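Local coordinates for protein class I phosphodiesterase PDEB1 (Leishmania major, PDB 2R8Q) that belongs to the class I phosphodiesterases and carries an all-helical catalytic domain that holds a zinc and a magnesium ion beside bound 3-isobutyl-1-methylxanthine, at residues Leu84-Gln89 with Ile181-Asp186; Gly71-Phe76 with Glu129-Leu134; Gly146-Phe151 with Tyr277-Met282. One frame throughout, in Å; residues are numbered along the deposited sequence.

Interaction 1. Residues Leu84-Gln89 with Ile181-Asp186; sequences LNFILQ and IEILSD
The phenyl ring of F86 meets two methyl groups from helix 171-184, and both come at it obliquely. CG2 of I183 is 3.8 Å from F86 CD1, and CD2 of L184 is 3.7 Å from F86 CE1, so both methyls meet the ring along its CD1-CE1 bond. With its CG swung away from its own backbone N (chi1 173°), F86 carries the ring across to the second helix. V191 and helix 127-139, through V135, L138 and V139, also touch the F86 side chain.

The other two flat groups that face each other here are polar. The amide of Q89 and the carboxylate of D186 stand nearly perpendicular, their planes 78° apart, and Q89 NE2 and D186 OD1 remain 3.9 Å from each other, too far for a direct bond. A water closes the step: it accepts from Q89 NE2 at 3.0 Å and donates to D186 OD1 at 2.8 Å. Q89 NE2 also bonds to the carbonyl of I17, and D186 OD2 takes the backbone N of A188, so both polar ends are fixed from outside the pair. Nearer the backbone, CB of Q89 rests on the same I183 methyl at 3.8 Å, so CG2 of I183 touches both the ring and the glutamine.

The result is a helix-helix packing with a greasy centre and a water-bridged polar margin. It joins helix 80-92 to helix 171-184 and to D186 in the turn that follows, as expected of the bundled helices of the all-alpha phosphodiesterase catalytic domain.

Interaction 2. Residues Gly71-Phe76 with Glu129-Leu134; sequences GLPEKF and ECYVLL
F76 and Y131 lie with their rings nearly parallel, the planes 18° apart, but slid so far past each other that they barely overlap; the centroids are 5.5 Å apart. The two side chains run in opposite directions, and the touch falls between F76 CD2 and Y131 CD2 at 3.8 Å. K75 lays its CG over the centre of one face of the F76 ring.

Farther along, Y131 serves the short helix 72-75. Its CG stands opposite its own backbone N (chi1 177°), which sends the phenol out from helix 127-139 across L72 and P73. The carbonyl oxygen of L72 lies over one face of the phenol, CB of L72 is 3.8 Å from Y131 CD1, and CG of P73 reaches Y131 CE1 obliquely at 3.9 Å. The phenol OH is held beyond this contact by the carbonyl of V191.

L72 also reaches along helix 127-139: its CD1 meets CD1 of L134, 3.9 Å away, the two leucines crossing at about a right angle, while C130 packs more loosely beside it. The whole is a short helix packed on a long one within the all-helical phosphodiesterase domain.

Around this pair, Y117 of helix 102-118 touches both L72 and C130, helix 55-68 supplies W68 against P73 and L67 against L134, and a salt bridge from K75 to E127 joins helix 72-75 to the first turn of helix 127-139.

Interaction 3. Residues Gly146-Phe151 with Tyr277-Met282; sequences GVNNSF and YRQGDM
Two N-H groups grip OD1 of N148: the backbone N of F151 at 3.1 Å, nearly along the C=O axis, and NE2 of Q279 at 3.0 Å, standing well above the carbonyl plane. The first is the capping bond of N148, the N-cap residue of helix 149-154; the second comes from across the contact. Q279 answers with OE1, which accepts from the backbone N of N148 at 2.9 Å, the N-H pointing at it fairly straight (157°). The glutamine amide therefore both donates to and accepts from one asparagine, the two amide planes 85° apart.

With CG on the far side from its own backbone N (chi1 174°) and the chain extended beyond, Q279 spans the gap from helix 262-285. A water donates to both Q279 OE1 and G146 O, and NE2 also bonds E283, so both ends of the amide have second partners. The G-V-N-N run follows closely on the metal-binding H140-D141 pair, and its place in the chain is consistent with the H-loop of the phosphodiesterase fold.

Beside the amide, V147, F151 and M282 form an apolar patch. CG1 of V147 sits over the centre of one face of the F151 ring and also touches M282 CE at 3.5 Å. F151 CD2 is 3.7 Å from Q279 CG, while M282 lays CB near F151 CE2. M282 SD makes an oblique Met-aromatic contact, 5.5 Å from the F151 ring centroid.

Interactions 1 and 2 are neighbours, with centres about 16 Å apart and nearest atoms about 6 Å apart. Helix 72-75 leads into helix 80-92 along the chain, and helix 127-139, which carries residues 129-134, also packs on F86. V191 links them too, touching F86 and accepting from Y131. Interaction 3 lies across the chain's centre from interaction 2, about 35 Å from it between centres, and about 28 Å from interaction 1. It is near the ligand: the side chain of N148 is about 7 Å from 3-isobutyl-1-methylxanthine and about 9 Å from the magnesium ion, whereas the side chain of L134 in interaction 2 is about 14 Å from the zinc ion.

Interaction 1. Residues Leu84-Gln89 with Ile181-Asp186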
loop_
_atom_site.group_PDB
_atom_site.type_symbol
_atom_site.label_atom_id
_atom_site.label_comp_id
_atom_site.label_asym_id
_atom_site.label_seq_id
_atom_site.Cartn_x
_atom_site.Cartn_y
_atom_site.Cartn_z
ATOM N N LEU A 84 11.059 1.592 -22.320
ATOM C CA LEU A 84 9.951 0.868 -22.936
ATOM C C LEU A 84 9.346 -0.141 -21.957
ATOM O O LEU A 84 8.121 -0.259 -21.861
ATOM C CB LEU A 84 10.412 0.170 -24.226
ATOM C CG LEU A 84 9.319 -0.515 -25.057
ATOM C CD1 LEU A 84 8.172 0.461 -25.346
ATOM C CD2 LEU A 84 9.921 -1.028 -26.365
ATOM N N ASN A 85 10.192 -0.865 -21.226
ATOM C CA ASN A 85 9.683 -1.828 -20.254
ATOM C C ASN A 85 8.840 -1.104 -19.210
ATOM O O ASN A 85 7.789 -1.595 -18.803
ATOM C CB ASN A 85 10.819 -2.567 -19.542
ATOM C CG ASN A 85 11.460 -3.637 -20.407
ATOM O OD1 ASN A 85 10.848 -4.144 -21.352
ATOM N ND2 ASN A 85 12.695 -4.002 -20.072
ATOM N N PHE A 86 9.311 0.060 -18.771
ATOM C CA PHE A 86 8.580 0.846 -17.773
ATOM C C PHE A 86 7.195 1.213 -18.306
ATOM O O PHE A 86 6.185 1.023 -17.628
ATOM C CB PHE A 86 9.363 2.116 -17.427
ATOM C CG PHE A 86 8.615 3.072 -16.537
ATOM C CD1 PHE A 86 8.466 2.805 -15.176
ATOM C CD2 PHE A 86 8.063 4.235 -17.060
ATOM C CE1 PHE A 86 7.777 3.688 -14.352
ATOM C CE2 PHE A 86 7.370 5.128 -16.243
ATOM C CZ PHE A 86 7.228 4.852 -14.890
ATOM N N ILE A 87 7.147 1.730 -19.529
ATOM C CA ILE A 87 5.874 2.107 -20.135
ATOM C C ILE A 87 4.934 0.899 -20.185
ATOM O O ILE A 87 3.755 1.005 -19.845
ATOM C CB ILE A 87 6.094 2.659 -21.558
ATOM C CG1 ILE A 87 6.880 3.969 -21.479
ATOM C CG2 ILE A 87 4.755 2.869 -22.259
ATOM C CD1 ILE A 87 7.376 4.475 -22.823
ATOM N N LEU A 88 5.458 -0.257 -20.581
ATOM C CA LEU A 88 4.631 -1.459 -20.672
ATOM C C LEU A 88 4.223 -2.019 -19.314
ATOM O O LEU A 88 3.150 -2.605 -19.187
ATOM C CB LEU A 88 5.349 -2.535 -21.493
ATOM C CG LEU A 88 5.521 -2.181 -22.974
ATOM C CD1 LEU A 88 6.371 -3.237 -23.660
ATOM C CD2 LEU A 88 4.148 -2.079 -23.637
ATOM N N GLN A 89 5.075 -1.853 -18.303
ATOM C CA GLN A 89 4.735 -2.331 -16.968
ATOM C C GLN A 89 3.618 -1.443 -16.424
ATOM O O GLN A 89 2.735 -1.913 -15.706
ATOM C CB GLN A 89 5.958 -2.288 -16.043
ATOM C CG GLN A 89 6.997 -3.379 -16.339
ATOM C CD GLN A 89 6.545 -4.774 -15.919
ATOM O OE1 GLN A 89 5.391 -4.985 -15.541
ATOM N NE2 GLN A 89 7.462 -5.738 -15.989
ATOM N N ILE A 181 6.173 2.256 -6.950
ATOM C CA ILE A 181 7.358 1.748 -6.269
ATOM C C ILE A 181 7.629 0.304 -6.682
ATOM O O ILE A 181 8.777 -0.080 -6.909
ATOM C CB ILE A 181 7.184 1.845 -4.728
ATOM C CG1 ILE A 181 7.234 3.319 -4.314
ATOM C CG2 ILE A 181 8.278 1.034 -4.010
ATOM C CD1 ILE A 181 6.850 3.584 -2.861
ATOM N N GLU A 182 6.568 -0.487 -6.787
ATOM C CA GLU A 182 6.687 -1.886 -7.189
ATOM C C GLU A 182 7.308 -1.998 -8.582
ATOM O O GLU A 182 8.254 -2.760 -8.796
ATOM C CB GLU A 182 5.303 -2.538 -7.183
ATOM C CG GLU A 182 5.270 -3.950 -7.731
ATOM C CD GLU A 182 3.860 -4.498 -7.811
ATOM O OE1 GLU A 182 3.204 -4.604 -6.752
ATOM O OE2 GLU A 182 3.406 -4.816 -8.933
ATOM N N ILE A 183 6.768 -1.240 -9.530
ATOM C CA ILE A 183 7.280 -1.258 -10.896
ATOM C C ILE A 183 8.755 -0.863 -10.964
ATOM O O ILE A 183 9.560 -1.538 -11.609
ATOM C CB ILE A 183 6.473 -0.295 -11.801
ATOM C CG1 ILE A 183 5.049 -0.825 -11.980
ATOM C CG2 ILE A 183 7.168 -0.128 -13.143
ATOM C CD1 ILE A 183 4.121 0.141 -12.706
ATOM N N LEU A 184 9.103 0.228 -10.289
ATOM C CA LEU A 184 10.470 0.734 -10.288
ATOM C C LEU A 184 11.475 -0.138 -9.546
ATOM O O LEU A 184 12.682 0.039 -9.705
ATOM C CB LEU A 184 10.496 2.154 -9.711
ATOM C CG LEU A 184 9.756 3.178 -10.571
ATOM C CD1 LEU A 184 9.575 4.479 -9.801
ATOM C CD2 LEU A 184 10.531 3.407 -11.866
ATOM N N SER A 185 10.986 -1.078 -8.741
ATOM C CA SER A 185 11.879 -1.962 -7.992
ATOM C C SER A 185 12.510 -2.999 -8.915
ATOM O O SER A 185 13.455 -3.688 -8.532
ATOM C CB SER A 185 11.120 -2.670 -6.863
ATOM O OG SER A 185 10.214 -3.634 -7.369
ATOM N N ASP A 186 11.972 -3.097 -10.127
ATOM C CA ASP A 186 12.455 -4.033 -11.140
ATOM C C ASP A 186 13.574 -3.361 -11.934
ATOM O O ASP A 186 13.352 -2.359 -12.612
ATOM C CB ASP A 186 11.302 -4.407 -12.079
ATOM C CG ASP A 186 11.742 -5.279 -13.241
ATOM O OD1 ASP A 186 10.918 -5.481 -14.157
ATOM O OD2 ASP A 186 12.895 -5.763 -13.243
HETATM O O HOH W 1 10.205 -4.895 -16.766
#

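Interaction 2. Residues Gly71-Phe76 with Glu129-Leu134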
loop_
_atom_site.group_PDB
_atom_site.type_symbol
_atom_site.label_atom_id
_atom_site.label_comp_id
_atom_site.label_asym_id
_atom_site.label_seq_id
_atom_site.Cartn_x
_atom_site.Cartn_y
_atom_site.Cartn_z
ATOM N N GLY A 71 15.223 13.526 -25.047
ATOM C CA GLY A 71 16.610 13.531 -24.624
ATOM C C GLY A 71 16.786 13.383 -23.123
ATOM O O GLY A 71 17.897 13.151 -22.647
ATOM N N LEU A 72 15.696 13.501 -22.370
ATOM C CA LEU A 72 15.774 13.394 -20.915
ATOM C C LEU A 72 16.177 12.008 -20.404
ATOM O O LEU A 72 17.015 11.894 -19.512
ATOM C CB LEU A 72 14.446 13.832 -20.284
ATOM C CG LEU A 72 14.098 15.312 -20.482
ATOM C CD1 LEU A 72 12.679 15.580 -19.994
ATOM C CD2 LEU A 72 15.103 16.189 -19.725
ATOM N N PRO A 73 15.584 10.938 -20.951
ATOM C CA PRO A 73 15.965 9.605 -20.472
ATOM C C PRO A 73 17.465 9.345 -20.621
ATOM O O PRO A 73 18.115 8.864 -19.695
ATOM C CB PRO A 73 15.128 8.675 -21.345
ATOM C CG PRO A 73 13.884 9.476 -21.572
ATOM C CD PRO A 73 14.431 10.858 -21.867
ATOM N N GLU A 74 18.014 9.678 -21.784
ATOM C CA GLU A 74 19.435 9.462 -22.029
ATOM C C GLU A 74 20.287 10.341 -21.124
ATOM O O GLU A 74 21.307 9.896 -20.599
ATOM C CB GLU A 74 19.781 9.755 -23.491
ATOM C CG GLU A 74 21.209 9.375 -23.860
ATOM C CD GLU A 74 21.569 9.745 -25.285
ATOM O OE1 GLU A 74 20.848 9.324 -26.213
ATOM O OE2 GLU A 74 22.580 10.453 -25.477
ATOM N N LYS A 75 19.866 11.589 -20.945
ATOM C CA LYS A 75 20.598 12.527 -20.103
ATOM C C LYS A 75 20.757 11.983 -18.688
ATOM O O LYS A 75 21.791 12.179 -18.044
ATOM C CB LYS A 75 19.866 13.872 -20.061
ATOM C CG LYS A 75 20.583 14.951 -19.270
ATOM C CD LYS A 75 19.963 16.318 -19.525
ATOM C CE LYS A 75 20.071 16.700 -20.998
ATOM N NZ LYS A 75 19.447 18.017 -21.298
ATOM N N PHE A 76 19.737 11.279 -18.211
ATOM C CA PHE A 76 19.780 10.737 -16.865
ATOM C C PHE A 76 20.107 9.249 -16.774
ATOM O O PHE A 76 19.800 8.585 -15.785
ATOM C CB PHE A 76 18.477 11.091 -16.150
ATOM C CG PHE A 76 18.318 12.572 -15.934
ATOM C CD1 PHE A 76 19.171 13.247 -15.065
ATOM C CD2 PHE A 76 17.383 13.307 -16.655
ATOM C CE1 PHE A 76 19.104 14.629 -14.921
ATOM C CE2 PHE A 76 17.306 14.696 -16.519
ATOM C CZ PHE A 76 18.171 15.356 -15.650
ATOM N N GLU A 129 13.764 17.480 -12.739
ATOM C CA GLU A 129 12.374 17.624 -12.319
ATOM C C GLU A 129 11.419 17.477 -13.499
ATOM O O GLU A 129 10.323 16.932 -13.355
ATOM C CB GLU A 129 12.193 18.961 -11.596
ATOM C CG GLU A 129 12.989 18.982 -10.298
ATOM C CD GLU A 129 13.088 20.341 -9.640
ATOM O OE1 GLU A 129 13.022 21.374 -10.342
ATOM O OE2 GLU A 129 13.269 20.368 -8.404
ATOM N N CYS A 130 11.835 17.943 -14.674
ATOM C CA CYS A 130 10.995 17.805 -15.862
ATOM C C CYS A 130 10.857 16.321 -16.194
ATOM O O CYS A 130 9.766 15.843 -16.516
ATOM C CB CYS A 130 11.612 18.542 -17.051
ATOM S SG CYS A 130 11.500 20.338 -16.931
ATOM N N TYR A 131 11.972 15.600 -16.111
ATOM C CA TYR A 131 12.005 14.168 -16.392
ATOM C C TYR A 131 11.105 13.416 -15.418
ATOM O O TYR A 131 10.254 12.625 -15.826
ATOM C CB TYR A 131 13.449 13.659 -16.286
ATOM C CG TYR A 131 13.620 12.171 -16.490
ATOM C CD1 TYR A 131 13.100 11.533 -17.618
ATOM C CD2 TYR A 131 14.314 11.400 -15.560
ATOM C CE1 TYR A 131 13.267 10.165 -17.811
ATOM C CE2 TYR A 131 14.487 10.029 -15.745
ATOM C CZ TYR A 131 13.958 9.421 -16.873
ATOM O OH TYR A 131 14.105 8.066 -17.049
ATOM N N VAL A 132 11.287 13.672 -14.127
ATOM C CA VAL A 132 10.478 13.013 -13.112
ATOM C C VAL A 132 8.991 13.327 -13.284
ATOM O O VAL A 132 8.144 12.453 -13.118
ATOM C CB VAL A 132 10.941 13.417 -11.695
ATOM C CG1 VAL A 132 10.002 12.826 -10.646
ATOM C CG2 VAL A 132 12.371 12.930 -11.470
ATOM N N LEU A 133 8.667 14.569 -13.632
ATOM C CA LEU A 133 7.270 14.941 -13.819
ATOM C C LEU A 133 6.624 14.126 -14.942
ATOM O O LEU A 133 5.505 13.622 -14.798
ATOM C CB LEU A 133 7.164 16.437 -14.131
ATOM C CG LEU A 133 5.758 17.000 -14.359
ATOM C CD1 LEU A 133 4.886 16.753 -13.126
ATOM C CD2 LEU A 133 5.856 18.492 -14.644
ATOM N N LEU A 134 7.338 13.974 -16.054
ATOM C CA LEU A 134 6.813 13.222 -17.188
ATOM C C LEU A 134 6.648 11.739 -16.865
ATOM O O LEU A 134 5.662 11.119 -17.272
ATOM C CB LEU A 134 7.719 13.418 -18.410
ATOM C CG LEU A 134 7.693 14.856 -18.939
ATOM C CD1 LEU A 134 8.784 15.049 -19.984
ATOM C CD2 LEU A 134 6.324 15.158 -19.539
#

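Interaction 3. Residues Gly146-Phe151 with Tyr277-Met282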
loop_
_atom_site.group_PDB
_atom_site.type_symbol
_atom_site.label_atom_id
_atom_site.label_comp_id
_atom_site.label_asym_id
_atom_site.label_seq_id
_atom_site.Cartn_x
_atom_site.Cartn_y
_atom_site.Cartn_z
ATOM N N GLY A 146 -12.081 2.729 -11.428
ATOM C CA GLY A 146 -13.248 3.395 -11.977
ATOM C C GLY A 146 -14.177 4.024 -10.952
ATOM O O GLY A 146 -15.276 4.464 -11.301
ATOM N N VAL A 147 -13.762 4.050 -9.689
ATOM C CA VAL A 147 -14.570 4.668 -8.638
ATOM C C VAL A 147 -13.674 5.624 -7.859
ATOM O O VAL A 147 -12.468 5.387 -7.750
ATOM C CB VAL A 147 -15.179 3.619 -7.669
ATOM C CG1 VAL A 147 -16.165 2.736 -8.419
ATOM C CG2 VAL A 147 -14.085 2.776 -7.041
ATOM N N ASN A 148 -14.248 6.706 -7.334
ATOM C CA ASN A 148 -13.455 7.682 -6.587
ATOM C C ASN A 148 -13.224 7.301 -5.124
ATOM O O ASN A 148 -13.732 6.291 -4.647
ATOM C CB ASN A 148 -14.084 9.084 -6.676
ATOM C CG ASN A 148 -15.521 9.122 -6.192
ATOM O OD1 ASN A 148 -15.926 8.338 -5.335
ATOM N ND2 ASN A 148 -16.298 10.059 -6.731
ATOM N N ASN A 149 -12.433 8.101 -4.415
ATOM C CA ASN A 149 -12.135 7.801 -3.020
ATOM C C ASN A 149 -13.387 7.708 -2.157
ATOM O O ASN A 149 -13.455 6.877 -1.251
ATOM C CB ASN A 149 -11.178 8.841 -2.423
ATOM C CG ASN A 149 -9.769 8.721 -2.967
ATOM O OD1 ASN A 149 -9.328 7.637 -3.347
ATOM N ND2 ASN A 149 -9.043 9.832 -2.984
ATOM N N SER A 150 -14.373 8.555 -2.439
ATOM C CA SER A 150 -15.612 8.557 -1.667
ATOM C C SER A 150 -16.303 7.197 -1.687
ATOM O O SER A 150 -16.854 6.754 -0.676
ATOM C CB SER A 150 -16.566 9.622 -2.208
ATOM O OG SER A 150 -17.780 9.627 -1.475
ATOM N N PHE A 151 -16.269 6.534 -2.837
ATOM C CA PHE A 151 -16.898 5.228 -2.989
ATOM C C PHE A 151 -16.380 4.231 -1.958
ATOM O O PHE A 151 -17.163 3.516 -1.326
ATOM C CB PHE A 151 -16.652 4.700 -4.407
ATOM C CG PHE A 151 -17.265 3.354 -4.675
ATOM C CD1 PHE A 151 -16.581 2.185 -4.351
ATOM C CD2 PHE A 151 -18.519 3.256 -5.270
ATOM C CE1 PHE A 151 -17.139 0.934 -4.622
ATOM C CE2 PHE A 151 -19.086 2.016 -5.544
ATOM C CZ PHE A 151 -18.391 0.847 -5.220
ATOM N N TYR A 277 -21.157 7.251 -14.348
ATOM C CA TYR A 277 -22.422 6.522 -14.365
ATOM C C TYR A 277 -22.238 5.086 -13.886
ATOM O O TYR A 277 -23.106 4.530 -13.216
ATOM C CB TYR A 277 -23.028 6.516 -15.771
ATOM C CG TYR A 277 -23.663 7.822 -16.198
ATOM C CD1 TYR A 277 -24.118 7.995 -17.503
ATOM C CD2 TYR A 277 -23.821 8.877 -15.301
ATOM C CE1 TYR A 277 -24.714 9.185 -17.907
ATOM C CE2 TYR A 277 -24.418 10.074 -15.695
ATOM C CZ TYR A 277 -24.861 10.218 -16.999
ATOM O OH TYR A 277 -25.451 11.398 -17.393
ATOM N N ARG A 278 -21.108 4.477 -14.227
ATOM C CA ARG A 278 -20.877 3.108 -13.792
ATOM C C ARG A 278 -20.644 3.063 -12.287
ATOM O O ARG A 278 -21.005 2.083 -11.635
ATOM C CB ARG A 278 -19.708 2.484 -14.559
ATOM C CG ARG A 278 -20.023 2.293 -16.034
ATOM C CD ARG A 278 -18.958 1.505 -16.772
ATOM N NE ARG A 278 -19.232 1.491 -18.205
ATOM C CZ ARG A 278 -18.507 0.837 -19.104
ATOM N NH1 ARG A 278 -17.450 0.132 -18.725
ATOM N NH2 ARG A 278 -18.840 0.892 -20.387
ATOM N N GLN A 279 -20.042 4.111 -11.728
ATOM C CA GLN A 279 -19.845 4.134 -10.282
ATOM C C GLN A 279 -21.227 4.250 -9.654
ATOM O O GLN A 279 -21.516 3.612 -8.645
ATOM C CB GLN A 279 -18.997 5.328 -9.831
ATOM C CG GLN A 279 -18.913 5.420 -8.305
ATOM C CD GLN A 279 -18.010 6.528 -7.802
ATOM O OE1 GLN A 279 -16.986 6.834 -8.409
ATOM N NE2 GLN A 279 -18.376 7.120 -6.668
ATOM N N GLY A 280 -22.069 5.081 -10.259
ATOM C CA GLY A 280 -23.417 5.263 -9.755
ATOM C C GLY A 280 -24.193 3.960 -9.769
ATOM O O GLY A 280 -24.911 3.651 -8.816
ATOM N N ASP A 281 -24.056 3.194 -10.850
ATOM C CA ASP A 281 -24.750 1.916 -10.956
ATOM C C ASP A 281 -24.296 0.989 -9.835
ATOM O O ASP A 281 -25.105 0.275 -9.243
ATOM C CB ASP A 281 -24.481 1.250 -12.310
ATOM C CG ASP A 281 -25.083 2.014 -13.474
ATOM O OD1 ASP A 281 -26.047 2.780 -13.256
ATOM O OD2 ASP A 281 -24.602 1.835 -14.613
ATOM N N MET A 282 -22.999 0.999 -9.543
ATOM C CA MET A 282 -22.464 0.154 -8.479
ATOM C C MET A 282 -22.954 0.614 -7.114
ATOM O O MET A 282 -23.191 -0.209 -6.226
ATOM C CB MET A 282 -20.934 0.155 -8.503
ATOM C CG MET A 282 -20.341 -0.625 -9.661
ATOM S SD MET A 282 -18.542 -0.685 -9.601
ATOM C CE MET A 282 -18.136 0.759 -10.547
HETATM O O HOH W 2 -16.302 7.132 -11.047
#